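Local coordinates for protein Nrps/pks (Streptomyces albus, PDB 4OPE) that probably extends a polyketide chain by decarboxylative condensation, as a ketosynthase domain of an AT-less type I polyketide synthase in oxazolomycin biosynthesis, at residues A[12-17]-A[260-265]; A[366-371]-A[415-420]. All blocks are in the same frame, centred on the assembly; numbering follows the deposited sequence.

Contact 1 (A[12-17]-A[260-265])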
loop_
_atom_site.group_PDB
_atom_site.type_symbol
_atom_site.label_atom_id
_atom_site.label_comp_id
_atom_site.label_asym_id
_atom_site.label_seq_id
_atom_site.Cartn_x
_atom_site.Cartn_y
_atom_site.Cartn_z
ATOM N N VAL A 12 20.601 4.122 6.996
ATOM C CA VAL A 12 21.991 3.880 6.710
ATOM C C VAL A 12 22.335 3.961 5.246
ATOM O O VAL A 12 23.414 3.628 4.884
ATOM C CB VAL A 12 22.418 2.503 7.214
ATOM C CG1 VAL A 12 22.093 2.358 8.681
ATOM C CG2 VAL A 12 21.768 1.388 6.390
ATOM N N GLY A 13 21.422 4.363 4.392
ATOM C CA GLY A 13 21.801 4.637 2.987
ATOM C C GLY A 13 20.645 5.285 2.276
ATOM O O GLY A 13 19.528 5.152 2.691
ATOM N N VAL A 14 20.918 5.966 1.194
ATOM C CA VAL A 14 19.856 6.615 0.420
ATOM C C VAL A 14 20.273 6.673 -1.023
ATOM O O VAL A 14 21.460 6.779 -1.326
ATOM C CB VAL A 14 19.552 8.055 0.965
ATOM C CG1 VAL A 14 20.834 8.912 1.089
ATOM C CG2 VAL A 14 18.465 8.775 0.156
ATOM N N ALA A 15 19.296 6.650 -1.902
ATOM C CA ALA A 15 19.535 6.784 -3.313
ATOM C C ALA A 15 18.309 7.342 -4.018
ATOM O O ALA A 15 17.199 7.233 -3.513
ATOM C CB ALA A 15 19.916 5.433 -3.869
ATOM N N GLY A 16 18.505 7.963 -5.167
ATOM C CA GLY A 16 17.432 8.661 -5.859
ATOM C C GLY A 16 17.786 9.298 -7.191
ATOM O O GLY A 16 18.930 9.631 -7.432
ATOM N N ARG A 17 16.802 9.437 -8.074
ATOM C CA ARG A 17 16.918 10.307 -9.232
ATOM C C ARG A 17 15.795 11.288 -9.179
ATOM O O ARG A 17 14.669 10.911 -8.919
ATOM C CB ARG A 17 16.769 9.530 -10.514
ATOM C CG ARG A 17 17.789 8.439 -10.655
ATOM C CD ARG A 17 17.408 7.458 -11.742
ATOM N NE ARG A 17 17.397 8.121 -13.041
ATOM C CZ ARG A 17 16.957 7.554 -14.157
ATOM N NH1 ARG A 17 16.492 6.315 -14.139
ATOM N NH2 ARG A 17 16.966 8.239 -15.288
ATOM N N ARG A 260 27.698 3.559 8.021
ATOM C CA ARG A 260 27.605 4.992 8.131
ATOM C C ARG A 260 26.118 5.324 8.391
ATOM O O ARG A 260 25.246 4.939 7.620
ATOM C CB ARG A 260 28.148 5.648 6.858
ATOM C CG ARG A 260 28.130 7.154 6.870
ATOM C CD ARG A 260 28.878 7.717 5.675
ATOM N NE ARG A 260 28.405 7.139 4.409
ATOM C CZ ARG A 260 28.810 7.532 3.205
ATOM N NH1 ARG A 260 29.676 8.535 3.078
ATOM N NH2 ARG A 260 28.318 6.943 2.122
ATOM N N VAL A 261 25.832 5.989 9.506
ATOM C CA VAL A 261 24.461 6.350 9.872
ATOM C C VAL A 261 24.124 7.758 9.349
ATOM O O VAL A 261 24.796 8.729 9.650
ATOM C CB VAL A 261 24.300 6.258 11.390
ATOM C CG1 VAL A 261 22.954 6.763 11.821
ATOM C CG2 VAL A 261 24.411 4.823 11.824
ATOM N N LEU A 262 23.068 7.872 8.567
ATOM C CA LEU A 262 22.712 9.152 7.956
ATOM C C LEU A 262 21.804 10.002 8.808
ATOM O O LEU A 262 21.759 11.231 8.648
ATOM C CB LEU A 262 22.016 8.899 6.623
ATOM C CG LEU A 262 22.923 8.789 5.389
ATOM C CD1 LEU A 262 24.239 8.160 5.730
ATOM C CD2 LEU A 262 22.300 7.989 4.287
ATOM N N ALA A 263 21.040 9.350 9.680
ATOM C CA ALA A 263 20.058 10.034 10.502
ATOM C C ALA A 263 19.370 9.017 11.393
ATOM O O ALA A 263 19.209 7.845 11.045
ATOM C CB ALA A 263 19.022 10.739 9.632
ATOM N N VAL A 264 18.953 9.488 12.548
ATOM C CA VAL A 264 18.151 8.700 13.440
ATOM C C VAL A 264 16.730 9.121 13.208
ATOM O O VAL A 264 16.415 10.333 13.247
ATOM C CB VAL A 264 18.490 9.037 14.905
ATOM C CG1 VAL A 264 17.576 8.294 15.856
ATOM C CG2 VAL A 264 19.946 8.731 15.175
ATOM N N VAL A 265 15.867 8.130 13.006
ATOM C CA VAL A 265 14.461 8.372 12.858
ATOM C C VAL A 265 13.802 8.477 14.222
ATOM O O VAL A 265 13.417 7.475 14.800
ATOM C CB VAL A 265 13.838 7.248 12.066
ATOM C CG1 VAL A 265 12.311 7.452 11.934
ATOM C CG2 VAL A 265 14.506 7.219 10.688
#

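Contact 2 (A[366-371]-A[415-420])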
loop_
_atom_site.group_PDB
_atom_site.type_symbol
_atom_site.label_atom_id
_atom_site.label_comp_id
_atom_site.label_asym_id
_atom_site.label_seq_id
_atom_site.Cartn_x
_atom_site.Cartn_y
_atom_site.Cartn_z
ATOM N N LEU A 366 20.856 15.238 3.069
ATOM C CA LEU A 366 21.991 15.952 2.500
ATOM C C LEU A 366 22.287 17.174 3.317
ATOM O O LEU A 366 23.425 17.518 3.513
ATOM C CB LEU A 366 21.735 16.357 1.039
ATOM C CG LEU A 366 21.671 15.120 0.148
ATOM C CD1 LEU A 366 21.007 15.334 -1.213
ATOM C CD2 LEU A 366 23.093 14.555 0.031
ATOM N N GLN A 367 21.264 17.833 3.809
ATOM C CA GLN A 367 21.515 18.985 4.669
ATOM C C GLN A 367 22.333 18.536 5.913
ATOM O O GLN A 367 23.355 19.152 6.246
ATOM C CB GLN A 367 20.212 19.729 4.998
ATOM C CG GLN A 367 19.716 20.513 3.801
ATOM C CD GLN A 367 18.543 21.457 4.083
ATOM O OE1 GLN A 367 18.306 22.411 3.355
ATOM N NE2 GLN A 367 17.819 21.197 5.137
ATOM N N PHE A 368 21.907 17.452 6.560
ATOM C CA PHE A 368 22.627 16.936 7.698
ATOM C C PHE A 368 24.079 16.714 7.302
ATOM O O PHE A 368 24.997 17.205 7.993
ATOM C CB PHE A 368 22.038 15.631 8.194
ATOM C CG PHE A 368 20.766 15.768 9.008
ATOM C CD1 PHE A 368 20.388 16.950 9.606
ATOM C CD2 PHE A 368 19.963 14.651 9.211
ATOM C CE1 PHE A 368 19.225 17.015 10.376
ATOM C CE2 PHE A 368 18.808 14.705 9.984
ATOM C CZ PHE A 368 18.438 15.899 10.571
ATOM N N ARG A 369 24.300 16.040 6.177
ATOM C CA ARG A 369 25.654 15.653 5.810
ATOM C C ARG A 369 26.568 16.867 5.574
ATOM O O ARG A 369 27.678 16.893 6.057
ATOM C CB ARG A 369 25.683 14.760 4.577
ATOM C CG ARG A 369 27.104 14.643 4.034
ATOM C CD ARG A 369 27.298 13.606 2.937
ATOM N NE ARG A 369 26.792 12.277 3.323
ATOM C CZ ARG A 369 26.519 11.269 2.478
ATOM N NH1 ARG A 369 26.703 11.394 1.157
ATOM N NH2 ARG A 369 26.048 10.121 2.962
ATOM N N HIS A 370 26.101 17.841 4.799
ATOM C CA HIS A 370 26.884 19.010 4.494
ATOM C C HIS A 370 26.653 20.173 5.463
ATOM O O HIS A 370 27.289 21.184 5.350
ATOM C CB HIS A 370 26.568 19.483 3.080
ATOM C CG HIS A 370 26.800 18.449 2.038
ATOM N ND1 HIS A 370 28.060 18.062 1.651
ATOM C CD2 HIS A 370 25.939 17.736 1.283
ATOM C CE1 HIS A 370 27.968 17.135 0.714
ATOM N NE2 HIS A 370 26.690 16.923 0.466
ATOM N N GLN A 371 25.747 20.038 6.405
ATOM C CA GLN A 371 25.562 21.059 7.434
ATOM C C GLN A 371 25.276 22.436 6.848
ATOM O O GLN A 371 25.806 23.456 7.298
ATOM C CB GLN A 371 26.763 21.101 8.349
ATOM C CG GLN A 371 27.006 19.789 9.048
ATOM C CD GLN A 371 28.204 19.837 9.967
ATOM O OE1 GLN A 371 29.165 20.545 9.719
ATOM N NE2 GLN A 371 28.148 19.087 11.034
ATOM N N ARG A 415 21.706 18.228 15.079
ATOM C CA ARG A 415 20.721 18.878 14.321
ATOM C C ARG A 415 19.494 18.010 14.189
ATOM O O ARG A 415 19.636 16.766 14.155
ATOM C CB ARG A 415 21.298 19.161 12.968
ATOM C CG ARG A 415 22.374 20.217 13.033
ATOM C CD ARG A 415 22.909 20.415 11.644
ATOM N NE ARG A 415 24.055 21.285 11.666
ATOM C CZ ARG A 415 25.259 20.955 12.134
ATOM N NH1 ARG A 415 25.495 19.740 12.606
ATOM N NH2 ARG A 415 26.226 21.848 12.118
ATOM N N THR A 416 18.310 18.656 14.143
ATOM C CA THR A 416 17.037 17.938 13.949
ATOM C C THR A 416 16.199 18.551 12.817
ATOM O O THR A 416 16.319 19.735 12.485
ATOM C CB THR A 416 16.147 17.907 15.209
ATOM O OG1 THR A 416 15.807 19.240 15.556
ATOM C CG2 THR A 416 16.858 17.299 16.374
ATOM N N ALA A 417 15.362 17.725 12.216
ATOM C CA ALA A 417 14.512 18.209 11.192
ATOM C C ALA A 417 13.227 17.433 11.186
ATOM O O ALA A 417 13.140 16.281 11.649
ATOM C CB ALA A 417 15.184 18.112 9.847
ATOM N N ALA A 418 12.221 18.102 10.660
ATOM C CA ALA A 418 10.920 17.530 10.576
ATOM C C ALA A 418 10.431 17.705 9.158
ATOM O O ALA A 418 10.671 18.730 8.548
ATOM C CB ALA A 418 10.004 18.241 11.560
ATOM N N ILE A 419 9.723 16.704 8.661
ATOM C CA ILE A 419 9.296 16.655 7.260
ATOM C C ILE A 419 7.845 16.266 7.180
ATOM O O ILE A 419 7.454 15.265 7.770
ATOM C CB ILE A 419 10.077 15.581 6.501
ATOM C CG1 ILE A 419 11.549 15.759 6.840
ATOM C CG2 ILE A 419 9.783 15.677 4.994
ATOM C CD1 ILE A 419 12.463 14.763 6.162
ATOM N N SER A 420 7.089 17.049 6.410
ATOM C CA SER A 420 5.654 16.842 6.200
ATOM C C SER A 420 5.321 16.442 4.764
ATOM O O SER A 420 5.922 16.904 3.813
ATOM C CB SER A 420 4.878 18.120 6.469
ATOM O OG SER A 420 4.812 18.457 7.844
#

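Contact 1 (A[12-17]-A[260-265])
This is a buried contact between strand 9-17 and the loop that leads into its antiparallel neighbour, strand 263-272: L262 packs on G13 and V14, and the R260 carbonyl lies on V12. It belongs to the thiolase fold of the ketosynthase. Strand 9-17 lies in the sheet between strands 242-250 and 263-272. The nearest CA atoms are those of V12 and V261, 4.7 Å apart. Beyond V14 the two segments no longer touch. The antiparallel pairing itself lies just before V12, where the backbones of L262 and I11 are hydrogen-bonded. On its other side strand 9-17 bonds to strand 242-250, with V12 and G13 both paired to L247.

L262 carries most of the apolar packing. Its CB points toward strand 9-17, and its CD2 branch reaches the strand. CD2 lies 3.6 Å from the CA of G13. V14 presents one methyl to the same branch. With chi1 at 52°, CG1 stands between the backbone N and the carbonyl carbon and faces L262. CG2 is anti to the backbone N and is turned away, 5.7 Å from L262 CD2. V14 also rests on T362 of helix 356-370, and R369 of that helix packs against L262. A15 leaves the strand in the opposite direction, onto helix 93-108. The backbone N of V14 is bonded to D108 OD2.

R260 takes part mainly through its backbone. Its guanidinium reaches away to the hydroxyl of S564. Its carbonyl O lies 3.8 Å from V12 CB. The same oxygen receives a CA-H...O contact from V12 CA at 3.5 Å, bent to 130° at the hydrogen.

Contact 2 (A[366-371]-A[415-420])
F368 has its CG anti to the carbonyl carbon (chi1 -77°), which swings the ring from helix 356-370 to the start of strand 416-422. R415 turns its own chain the same way at CB and runs extended from CG to NE, which carries its guanidinium to Q371, just past the end of the helix. The two side chains run antiparallel. F368 CE1 passes 4.0 Å from R415 CB. The far end of the ring meets the strand, with A417 N at its edge, 3.9 Å from F368 CZ. The methyl of A417 adds an apolar touch, CB to F368 CZ at 4.0 Å. This joins a helix of the thiolase fold to the sheet it packs on. I419 continues the same packing against A360, L361 and V364, and L433 of strand 427-434 also meets the F368 ring.

At Q371 the chain leaves the helix with positive phi (56°). Its side chain crosses R415 at about a right angle. CG of Q371 stands 3.6 Å above the centre of one face of the R415 guanidinium, and the amide plane is tilted 36° from it. Q371 NE2 and R415 NH1 are close but are two donors, not a bond. The guanidinium has other partners: NE bonds to W402 O, NH1 forms a salt bridge with E435, and the W402 ring, which also meets F368, makes a cation-pi contact.

In the fold
Contacts 1 and 2 lie side by side, their centres 11 Å apart, and both reach the same sheet. Helix 356-370 joins them. F368, which meets the strand in contact 2, also touches contact 1: its CE2 is 4.0 Å from A263 CB. R369, the next residue of the helix, reaches contact 1 as well, its NH2 3.8 Å from L262 CD1. Along the chain, contact 1 closes before contact 2 opens. Strand 427-434 separates strands 263-272 and 416-422 in the sheet. The Cys-His-His active site characteristic of ketosynthases lies outside all four segments.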